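Local coordinates for activator of Hsp90 ATPase homologue 1/2-like C-terminal domain-containing protein (Staphylococcus saprophyticus subsp. saprophyticus, PDB 3Q6A) that is of unknown function but belongs to the AHA1 family of Bet v 1-like helix-grip proteins, related to the C-terminal domain of Hsp90 ATPase activators, at residues T5-V16 with V113-E124; F17-I26 with S33-G41. All coordinates share one frame; numbering follows the deposited sequence.

Contact 1: T5-V16 with V113-E124; sequences TKMQVDVPRETV and VYMLSCLKVYLE
L123 packs its CD1 methyl 3.8 Å from V16 CG2, while its CB lies 4.0 Å from V9 CG1; T15 CG2 reaches its other methyl, CD2. Farther back along the helix, L116 and M7, a selenomethionine, run past each other in opposite directions with CB to CB at 3.7 Å, and L116 CD1 touches T5 CG2. M7 bends at chi2 and chi3 (71° and 74°), bringing CE within 3.5 Å of S117 OG. M7, L116, V9 and V16 make up the buried, mostly apolar part. Toward D10 the contact turns polar: K120 and E124 are firmly bonded, while D10 itself lies on the solvent side. K120 NZ donates a hydrogen bond to Q8 O at 2.8 Å, from above the carbonyl plane, and forms a salt bridge with E124 OE2 (2.7 Å), which also accepts D10 N (2.8 Å), nearly straight at 170°. Lysine and amide probably offset the closeness of the two carboxylates. On the helix side turned from the strand, V121 and S117 pack on their counterparts in the second subunit. The long C-terminal helix, held against the antiparallel sheet at its edge strand 3-9 and met by helix 13-21, is typical of the Bet v 1-like helix-grip fold.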
loop_
_atom_site.group_PDB
_atom_site.type_symbol
_atom_site.label_atom_id
_atom_site.label_comp_id
_atom_site.label_asym_id
_atom_site.label_seq_id
_atom_site.Cartn_x
_atom_site.Cartn_y
_atom_site.Cartn_z
ATOM N N THR D 5 -7.825 -6.534 -5.425
ATOM C CA THR D 5 -6.880 -6.406 -4.326
ATOM C C THR D 5 -7.512 -6.889 -3.024
ATOM O O THR D 5 -8.670 -6.603 -2.746
ATOM C CB THR D 5 -6.430 -4.937 -4.161
ATOM O OG1 THR D 5 -5.996 -4.436 -5.432
ATOM C CG2 THR D 5 -5.281 -4.843 -3.185
ATOM N N LYS D 6 -6.750 -7.629 -2.229
ATOM C CA LYS D 6 -7.265 -8.139 -0.962
ATOM C C LYS D 6 -6.389 -7.670 0.181
ATOM O O LYS D 6 -5.163 -7.662 0.059
ATOM C CB LYS D 6 -7.311 -9.670 -0.985
ATOM C CG LYS D 6 -8.332 -10.247 -1.953
ATOM C CD LYS D 6 -8.377 -11.769 -1.899
ATOM C CE LYS D 6 -9.491 -12.299 -2.790
ATOM N NZ LYS D 6 -9.596 -13.786 -2.759
HETATM N N MSE D 7 -7.016 -7.258 1.281
HETATM C CA MSE D 7 -6.278 -6.778 2.449
HETATM C C MSE D 7 -6.907 -7.288 3.741
HETATM O O MSE D 7 -8.106 -7.140 3.958
HETATM C CB MSE D 7 -6.262 -5.251 2.494
HETATM C CG MSE D 7 -5.472 -4.671 3.677
HETATM SE SE MSE D 7 -3.666 -4.899 3.524
HETATM C CE MSE D 7 -3.289 -3.631 2.195
ATOM N N GLN D 8 -6.082 -7.876 4.592
ATOM C CA GLN D 8 -6.543 -8.373 5.880
ATOM C C GLN D 8 -6.539 -7.221 6.868
ATOM O O GLN D 8 -5.583 -6.443 6.920
ATOM C CB GLN D 8 -5.621 -9.500 6.373
ATOM C CG GLN D 8 -5.775 -9.808 7.856
ATOM C CD GLN D 8 -7.101 -10.468 8.208
ATOM O OE1 GLN D 8 -7.623 -10.262 9.303
ATOM N NE2 GLN D 8 -7.637 -11.285 7.293
ATOM N N VAL D 9 -7.633 -7.075 7.611
ATOM C CA VAL D 9 -7.757 -6.042 8.629
ATOM C C VAL D 9 -8.248 -6.758 9.892
ATOM O O VAL D 9 -9.308 -7.387 9.885
ATOM C CB VAL D 9 -8.765 -4.953 8.235
ATOM C CG1 VAL D 9 -8.680 -3.833 9.229
ATOM C CG2 VAL D 9 -8.469 -4.436 6.810
ATOM N N ASP D 10 -7.478 -6.643 10.971
ATOM C CA ASP D 10 -7.778 -7.349 12.221
ATOM C C ASP D 10 -8.870 -6.794 13.137
ATOM O O ASP D 10 -8.648 -6.582 14.339
ATOM C CB ASP D 10 -6.483 -7.528 13.025
ATOM C CG ASP D 10 -5.418 -8.316 12.269
ATOM O OD1 ASP D 10 -5.726 -8.983 11.253
ATOM O OD2 ASP D 10 -4.246 -8.291 12.708
ATOM N N VAL D 11 -10.048 -6.549 12.564
ATOM C CA VAL D 11 -11.204 -6.064 13.322
ATOM C C VAL D 11 -12.424 -6.739 12.715
ATOM O O VAL D 11 -12.341 -7.276 11.621
ATOM C CB VAL D 11 -11.397 -4.530 13.231
ATOM C CG1 VAL D 11 -10.231 -3.810 13.877
ATOM C CG2 VAL D 11 -11.563 -4.110 11.791
ATOM N N PRO D 12 -13.564 -6.743 13.432
ATOM C CA PRO D 12 -14.775 -7.379 12.901
ATOM C C PRO D 12 -15.260 -6.723 11.607
ATOM O O PRO D 12 -15.096 -5.524 11.405
ATOM C CB PRO D 12 -15.787 -7.225 14.040
ATOM C CG PRO D 12 -14.917 -7.213 15.261
ATOM C CD PRO D 12 -13.776 -6.303 14.817
ATOM N N ARG D 13 -15.869 -7.545 10.756
ATOM C CA ARG D 13 -16.392 -7.144 9.457
ATOM C C ARG D 13 -17.304 -5.925 9.511
ATOM O O ARG D 13 -17.226 -5.055 8.638
ATOM C CB ARG D 13 -17.127 -8.332 8.830
ATOM C CG ARG D 13 -17.469 -8.157 7.376
ATOM C CD ARG D 13 -18.093 -9.414 6.819
ATOM N NE ARG D 13 -19.326 -9.757 7.515
ATOM C CZ ARG D 13 -20.230 -10.613 7.047
ATOM N NH1 ARG D 13 -20.037 -11.211 5.876
ATOM N NH2 ARG D 13 -21.322 -10.872 7.750
ATOM N N GLU D 14 -18.163 -5.859 10.529
ATOM C CA GLU D 14 -19.077 -4.734 10.678
ATOM C C GLU D 14 -18.297 -3.440 10.813
ATOM O O GLU D 14 -18.645 -2.424 10.210
ATOM C CB GLU D 14 -19.969 -4.892 11.922
ATOM C CG GLU D 14 -20.933 -6.069 11.908
ATOM C CD GLU D 14 -20.233 -7.404 12.053
ATOM O OE1 GLU D 14 -19.116 -7.421 12.626
ATOM O OE2 GLU D 14 -20.807 -8.429 11.608
ATOM N N THR D 15 -17.231 -3.478 11.604
ATOM C CA THR D 15 -16.415 -2.300 11.837
ATOM C C THR D 15 -15.727 -1.799 10.569
ATOM O O THR D 15 -15.604 -0.595 10.366
ATOM C CB THR D 15 -15.332 -2.570 12.894
ATOM O OG1 THR D 15 -15.955 -2.940 14.130
ATOM C CG2 THR D 15 -14.486 -1.319 13.116
ATOM N N VAL D 16 -15.276 -2.722 9.731
ATOM C CA VAL D 16 -14.613 -2.337 8.487
ATOM C C VAL D 16 -15.660 -1.745 7.534
ATOM O O VAL D 16 -15.421 -0.724 6.896
ATOM C CB VAL D 16 -13.935 -3.548 7.810
ATOM C CG1 VAL D 16 -13.264 -3.104 6.506
ATOM C CG2 VAL D 16 -12.890 -4.165 8.758
ATOM N N VAL D 113 -4.092 -0.516 -3.375
ATOM C CA VAL D 113 -3.243 -1.057 -2.313
ATOM C C VAL D 113 -2.992 -0.014 -1.243
ATOM O O VAL D 113 -3.060 -0.309 -0.064
ATOM C CB VAL D 113 -1.887 -1.533 -2.853
ATOM C CG1 VAL D 113 -1.025 -2.054 -1.698
ATOM C CG2 VAL D 113 -2.110 -2.640 -3.895
ATOM N N TYR D 114 -2.684 1.209 -1.660
ATOM C CA TYR D 114 -2.445 2.267 -0.686
ATOM C C TYR D 114 -3.699 2.539 0.171
ATOM O O TYR D 114 -3.620 2.605 1.392
ATOM C CB TYR D 114 -2.023 3.554 -1.401
ATOM C CG TYR D 114 -1.636 4.645 -0.444
ATOM C CD1 TYR D 114 -0.600 4.461 0.471
ATOM C CD2 TYR D 114 -2.325 5.858 -0.423
ATOM C CE1 TYR D 114 -0.259 5.465 1.394
ATOM C CE2 TYR D 114 -1.989 6.869 0.497
ATOM C CZ TYR D 114 -0.960 6.662 1.396
ATOM O OH TYR D 114 -0.615 7.663 2.286
HETATM N N MSE D 115 -4.857 2.716 -0.466
HETATM C CA MSE D 115 -6.069 2.987 0.313
HETATM C C MSE D 115 -6.336 1.890 1.353
HETATM O O MSE D 115 -6.680 2.188 2.498
HETATM C CB MSE D 115 -7.296 3.134 -0.607
HETATM C CG MSE D 115 -8.647 3.446 0.126
HETATM SE SE MSE D 115 -9.558 1.998 0.806
HETATM C CE MSE D 115 -10.207 1.348 -0.670
ATOM N N LEU D 116 -6.163 0.637 0.956
ATOM C CA LEU D 116 -6.421 -0.494 1.854
ATOM C C LEU D 116 -5.381 -0.532 2.971
ATOM O O LEU D 116 -5.669 -0.993 4.082
ATOM C CB LEU D 116 -6.449 -1.817 1.047
ATOM C CG LEU D 116 -7.677 -1.966 0.126
ATOM C CD1 LEU D 116 -7.545 -3.180 -0.790
ATOM C CD2 LEU D 116 -8.933 -2.082 1.003
ATOM N N SER D 117 -4.169 -0.043 2.690
ATOM C CA SER D 117 -3.123 0.004 3.718
ATOM C C SER D 117 -3.478 1.086 4.714
ATOM O O SER D 117 -3.306 0.914 5.913
ATOM C CB SER D 117 -1.746 0.314 3.098
ATOM O OG SER D 117 -1.372 -0.739 2.236
ATOM N N CYS D 118 -3.966 2.215 4.213
ATOM C CA CYS D 118 -4.388 3.307 5.084
ATOM C C CYS D 118 -5.573 2.805 5.915
ATOM O O CYS D 118 -5.691 3.117 7.096
ATOM C CB CYS D 118 -4.832 4.505 4.256
ATOM S SG CYS D 118 -3.488 5.319 3.372
ATOM N N LEU D 119 -6.454 2.042 5.277
ATOM C CA LEU D 119 -7.615 1.484 5.972
ATOM C C LEU D 119 -7.157 0.621 7.157
ATOM O O LEU D 119 -7.610 0.807 8.295
ATOM C CB LEU D 119 -8.439 0.639 5.009
ATOM C CG LEU D 119 -9.593 -0.140 5.645
ATOM C CD1 LEU D 119 -10.639 0.848 6.175
ATOM C CD2 LEU D 119 -10.173 -1.113 4.654
ATOM N N LYS D 120 -6.251 -0.308 6.879
ATOM C CA LYS D 120 -5.731 -1.237 7.883
ATOM C C LYS D 120 -5.118 -0.511 9.077
ATOM O O LYS D 120 -5.394 -0.844 10.249
ATOM C CB LYS D 120 -4.715 -2.174 7.223
ATOM C CG LYS D 120 -4.124 -3.250 8.147
ATOM C CD LYS D 120 -3.076 -4.089 7.432
ATOM C CE LYS D 120 -2.476 -5.168 8.350
ATOM N NZ LYS D 120 -3.470 -6.253 8.721
ATOM N N VAL D 121 -4.304 0.499 8.792
ATOM C CA VAL D 121 -3.674 1.265 9.853
ATOM C C VAL D 121 -4.694 2.040 10.690
ATOM O O VAL D 121 -4.599 2.085 11.918
ATOM C CB VAL D 121 -2.669 2.273 9.283
ATOM C CG1 VAL D 121 -2.067 3.094 10.413
ATOM C CG2 VAL D 121 -1.587 1.530 8.507
ATOM N N TYR D 122 -5.664 2.658 10.023
ATOM C CA TYR D 122 -6.681 3.431 10.728
ATOM C C TYR D 122 -7.515 2.565 11.684
ATOM O O TYR D 122 -7.764 2.961 12.827
ATOM C CB TYR D 122 -7.587 4.142 9.713
ATOM C CG TYR D 122 -8.861 4.738 10.286
ATOM C CD1 TYR D 122 -8.809 5.763 11.228
ATOM C CD2 TYR D 122 -10.115 4.264 9.889
ATOM C CE1 TYR D 122 -9.983 6.306 11.773
ATOM C CE2 TYR D 122 -11.298 4.803 10.427
ATOM C CZ TYR D 122 -11.217 5.821 11.370
ATOM O OH TYR D 122 -12.368 6.342 11.934
ATOM N N LEU D 123 -7.931 1.393 11.228
ATOM C CA LEU D 123 -8.751 0.502 12.055
ATOM C C LEU D 123 -7.970 -0.312 13.090
ATOM O O LEU D 123 -8.499 -0.642 14.155
ATOM C CB LEU D 123 -9.557 -0.446 11.167
ATOM C CG LEU D 123 -10.612 0.243 10.284
ATOM C CD1 LEU D 123 -11.316 -0.776 9.388
ATOM C CD2 LEU D 123 -11.611 0.965 11.185
ATOM N N GLU D 124 -6.719 -0.637 12.793
ATOM C CA GLU D 124 -5.926 -1.432 13.735
ATOM C C GLU D 124 -5.169 -0.584 14.753
ATOM O O GLU D 124 -4.812 -1.083 15.820
ATOM C CB GLU D 124 -4.940 -2.334 12.982
ATOM C CG GLU D 124 -5.594 -3.514 12.266
ATOM C CD GLU D 124 -4.605 -4.383 11.530
ATOM O OE1 GLU D 124 -3.383 -4.214 11.744
ATOM O OE2 GLU D 124 -5.030 -5.256 10.748
#

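Contact 2: F17-I26 with S33-G41; sequences FEAFVDPEKI and SSSERWEQG
The indole of W38 has V21 CA over one face, a CH-pi contact 4.0 Å from the centroid of the five-membered ring, and F20 O over that face too; I26 CD1 comes obliquely to within 3.4 Å of W38 CZ2. The R37 guanidinium carries V21 CG2 over one face, and the E18 carboxylate lies at its edge, the planes only 21° apart. R37 grips E18 end-on, NH1 to OE1 and NH2 to OE2, both 3.0 Å and both on syn lone pairs. R37 NH2 also sits at the edge of the F17 ring. R37 sets CG anti to its backbone N (chi1 179°) and stays extended to NE, across V21, while E18 folds back at chi2 (-62°). Between these groups W38 N donates to V21 O at 3.2 Å in the carbonyl plane, and R37 CA adds a CH...O contact to the same oxygen. P23 CG presses on the peptide linking E36 and R37. I68 of strand 67-72 touches F17, F20, V21 and W38. The end of helix 13-21 is thus pinned to strand 33-34 and the loop that follows it: the nearly coplanar, two-pronged salt bridge on the more exposed side, with V21 CG2 over one face, probably fixes the guanidinium's rotation, while a water donating to F20 O and hydrogen-bonded to S34 OG (2.9 Å) satisfies the carbonyl over the buried indole.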
loop_
_atom_site.group_PDB
_atom_site.type_symbol
_atom_site.label_atom_id
_atom_site.label_comp_id
_atom_site.label_asym_id
_atom_site.label_seq_id
_atom_site.Cartn_x
_atom_site.Cartn_y
_atom_site.Cartn_z
ATOM N N PHE D 17 -16.821 -2.390 7.450
ATOM C CA PHE D 17 -17.906 -1.921 6.588
ATOM C C PHE D 17 -18.265 -0.496 6.986
ATOM O O PHE D 17 -18.368 0.391 6.136
ATOM C CB PHE D 17 -19.133 -2.832 6.739
ATOM C CG PHE D 17 -20.356 -2.355 5.978
ATOM C CD1 PHE D 17 -20.522 -2.663 4.628
ATOM C CD2 PHE D 17 -21.328 -1.593 6.618
ATOM C CE1 PHE D 17 -21.651 -2.214 3.924
ATOM C CE2 PHE D 17 -22.455 -1.139 5.927
ATOM C CZ PHE D 17 -22.614 -1.453 4.579
ATOM N N GLU D 18 -18.433 -0.275 8.288
ATOM C CA GLU D 18 -18.780 1.038 8.804
ATOM C C GLU D 18 -17.744 2.101 8.471
ATOM O O GLU D 18 -18.087 3.271 8.300
ATOM C CB GLU D 18 -18.973 0.992 10.321
ATOM C CG GLU D 18 -20.267 0.327 10.785
ATOM C CD GLU D 18 -21.530 1.043 10.297
ATOM O OE1 GLU D 18 -21.668 2.263 10.536
ATOM O OE2 GLU D 18 -22.380 0.378 9.676
ATOM N N ALA D 19 -16.475 1.699 8.401
ATOM C CA ALA D 19 -15.400 2.630 8.094
ATOM C C ALA D 19 -15.622 3.327 6.752
ATOM O O ALA D 19 -15.252 4.497 6.596
ATOM C CB ALA D 19 -14.043 1.891 8.094
ATOM N N PHE D 20 -16.224 2.623 5.801
ATOM C CA PHE D 20 -16.486 3.202 4.479
ATOM C C PHE D 20 -17.773 4.032 4.430
ATOM O O PHE D 20 -17.749 5.201 4.041
ATOM C CB PHE D 20 -16.604 2.113 3.395
ATOM C CG PHE D 20 -15.291 1.446 3.007
ATOM C CD1 PHE D 20 -14.789 0.356 3.729
ATOM C CD2 PHE D 20 -14.585 1.884 1.883
ATOM C CE1 PHE D 20 -13.602 -0.291 3.334
ATOM C CE2 PHE D 20 -13.400 1.249 1.471
ATOM C CZ PHE D 20 -12.907 0.156 2.200
ATOM N N VAL D 21 -18.895 3.428 4.829
ATOM C CA VAL D 21 -20.191 4.108 4.758
ATOM C C VAL D 21 -20.460 5.248 5.739
ATOM O O VAL D 21 -21.296 6.111 5.465
ATOM C CB VAL D 21 -21.373 3.098 4.873
ATOM C CG1 VAL D 21 -21.221 1.979 3.846
ATOM C CG2 VAL D 21 -21.450 2.526 6.284
ATOM N N ASP D 22 -19.775 5.261 6.875
ATOM C CA ASP D 22 -19.991 6.310 7.867
ATOM C C ASP D 22 -19.245 7.593 7.514
ATOM O O ASP D 22 -18.018 7.647 7.579
ATOM C CB ASP D 22 -19.548 5.832 9.244
ATOM C CG ASP D 22 -19.964 6.781 10.353
ATOM O OD1 ASP D 22 -19.846 8.015 10.177
ATOM O OD2 ASP D 22 -20.398 6.285 11.410
ATOM N N PRO D 23 -19.983 8.656 7.157
ATOM C CA PRO D 23 -19.385 9.942 6.792
ATOM C C PRO D 23 -18.294 10.425 7.742
ATOM O O PRO D 23 -17.384 11.144 7.334
ATOM C CB PRO D 23 -20.586 10.885 6.780
ATOM C CG PRO D 23 -21.689 9.987 6.323
ATOM C CD PRO D 23 -21.454 8.761 7.173
ATOM N N GLU D 24 -18.379 10.026 9.006
ATOM C CA GLU D 24 -17.392 10.447 9.998
ATOM C C GLU D 24 -16.142 9.570 10.023
ATOM O O GLU D 24 -15.113 9.979 10.554
ATOM C CB GLU D 24 -18.002 10.434 11.405
ATOM C CG GLU D 24 -19.423 10.976 11.501
ATOM C CD GLU D 24 -19.890 11.132 12.941
ATOM O OE1 GLU D 24 -19.772 10.161 13.722
ATOM O OE2 GLU D 24 -20.376 12.228 13.293
ATOM N N LYS D 25 -16.232 8.369 9.452
ATOM C CA LYS D 25 -15.106 7.429 9.471
ATOM C C LYS D 25 -14.207 7.434 8.232
ATOM O O LYS D 25 -12.985 7.275 8.339
ATOM C CB LYS D 25 -15.625 5.997 9.695
ATOM C CG LYS D 25 -16.413 5.777 10.994
ATOM C CD LYS D 25 -16.851 4.320 11.101
ATOM C CE LYS D 25 -17.741 4.058 12.309
ATOM N NZ LYS D 25 -17.050 4.288 13.601
ATOM N N ILE D 26 -14.808 7.623 7.063
ATOM C CA ILE D 26 -14.056 7.592 5.808
ATOM C C ILE D 26 -12.820 8.492 5.761
ATOM O O ILE D 26 -11.812 8.142 5.131
ATOM C CB ILE D 26 -14.981 7.921 4.606
ATOM C CG1 ILE D 26 -14.298 7.509 3.307
ATOM C CG2 ILE D 26 -15.313 9.417 4.597
ATOM C CD1 ILE D 26 -15.244 6.995 2.240
ATOM N N SER D 33 -14.244 13.646 3.268
ATOM C CA SER D 33 -15.601 13.697 3.790
ATOM C C SER D 33 -16.615 13.123 2.817
ATOM O O SER D 33 -16.355 13.020 1.617
ATOM C CB SER D 33 -15.975 15.148 4.117
ATOM O OG SER D 33 -15.904 15.959 2.953
ATOM N N SER D 34 -17.773 12.741 3.350
ATOM C CA SER D 34 -18.859 12.193 2.546
ATOM C C SER D 34 -20.101 13.026 2.839
ATOM O O SER D 34 -20.224 13.594 3.925
ATOM C CB SER D 34 -19.114 10.736 2.919
ATOM O OG SER D 34 -17.937 9.971 2.733
ATOM N N SER D 35 -21.015 13.101 1.876
ATOM C CA SER D 35 -22.229 13.886 2.059
ATOM C C SER D 35 -23.168 13.202 3.051
ATOM O O SER D 35 -23.759 13.852 3.910
ATOM C CB SER D 35 -22.926 14.096 0.710
ATOM O OG SER D 35 -23.253 12.860 0.094
ATOM N N GLU D 36 -23.294 11.884 2.930
ATOM C CA GLU D 36 -24.151 11.113 3.823
ATOM C C GLU D 36 -23.747 9.642 3.791
ATOM O O GLU D 36 -22.922 9.237 2.967
ATOM C CB GLU D 36 -25.621 11.258 3.413
ATOM C CG GLU D 36 -25.933 10.777 2.004
ATOM C CD GLU D 36 -27.420 10.804 1.679
ATOM O OE1 GLU D 36 -28.206 10.128 2.380
ATOM O OE2 GLU D 36 -27.808 11.499 0.715
ATOM N N ARG D 37 -24.331 8.850 4.688
ATOM C CA ARG D 37 -24.032 7.428 4.771
ATOM C C ARG D 37 -24.300 6.741 3.438
ATOM O O ARG D 37 -25.256 7.062 2.732
ATOM C CB ARG D 37 -24.870 6.772 5.876
ATOM C CG ARG D 37 -24.640 5.273 6.031
ATOM C CD ARG D 37 -25.643 4.636 6.994
ATOM N NE ARG D 37 -25.494 3.181 7.055
ATOM C CZ ARG D 37 -24.684 2.530 7.890
ATOM N NH1 ARG D 37 -23.939 3.195 8.764
ATOM N NH2 ARG D 37 -24.607 1.209 7.836
ATOM N N TRP D 38 -23.449 5.787 3.097
ATOM C CA TRP D 38 -23.587 5.064 1.848
ATOM C C TRP D 38 -24.781 4.109 1.880
ATOM O O TRP D 38 -24.790 3.134 2.633
ATOM C CB TRP D 38 -22.292 4.302 1.552
ATOM C CG TRP D 38 -21.100 5.203 1.340
ATOM C CD1 TRP D 38 -20.986 6.519 1.694
ATOM C CD2 TRP D 38 -19.857 4.847 0.728
ATOM N NE1 TRP D 38 -19.751 7.005 1.334
ATOM C CE2 TRP D 38 -19.038 5.998 0.741
ATOM C CE3 TRP D 38 -19.354 3.665 0.170
ATOM C CZ2 TRP D 38 -17.741 6.000 0.213
ATOM C CZ3 TRP D 38 -18.061 3.669 -0.356
ATOM C CH2 TRP D 38 -17.275 4.831 -0.329
ATOM N N GLU D 39 -25.786 4.402 1.058
ATOM C CA GLU D 39 -26.998 3.588 0.979
ATOM C C GLU D 39 -27.312 3.183 -0.461
ATOM O O GLU D 39 -27.067 3.942 -1.393
ATOM C CB GLU D 39 -28.170 4.361 1.572
ATOM N N GLN D 40 -27.855 1.984 -0.638
ATOM C CA GLN D 40 -28.199 1.480 -1.965
ATOM C C GLN D 40 -29.189 2.392 -2.696
ATOM O O GLN D 40 -30.376 2.403 -2.384
ATOM C CB GLN D 40 -28.787 0.071 -1.830
ATOM C CG GLN D 40 -29.285 -0.560 -3.112
ATOM C CD GLN D 40 -29.563 -2.042 -2.946
ATOM O OE1 GLN D 40 -28.637 -2.848 -2.808
ATOM N NE2 GLN D 40 -30.841 -2.412 -2.946
ATOM N N GLY D 41 -28.693 3.161 -3.663
ATOM C CA GLY D 41 -29.564 4.050 -4.415
ATOM C C GLY D 41 -29.432 5.527 -4.079
ATOM O O GLY D 41 -30.250 6.340 -4.508
HETATM O O HOH W 1 -18.763 7.636 4.326
#

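Helix 13-21 is shared: its first turn belongs to contact 1 and its remaining residues, 17-21, to contact 2, which is nested along the chain within the loop that contact 1 closes. Contact 1 is the more buried and joins the N-terminal strand and the start of helix 13-21 to helix 102-125 largely through aliphatic side chains, with a lysine-centred polar group at one end. Contact 2 is only partly buried, ties a helix end to an irregular loop and relies more on flat groups, an arginine-glutamate pair and water. The two meet where L119 and M115 pack on F20, and L123 on A19, so one apolar core continues across both. Contact 1 alone borders the second subunit.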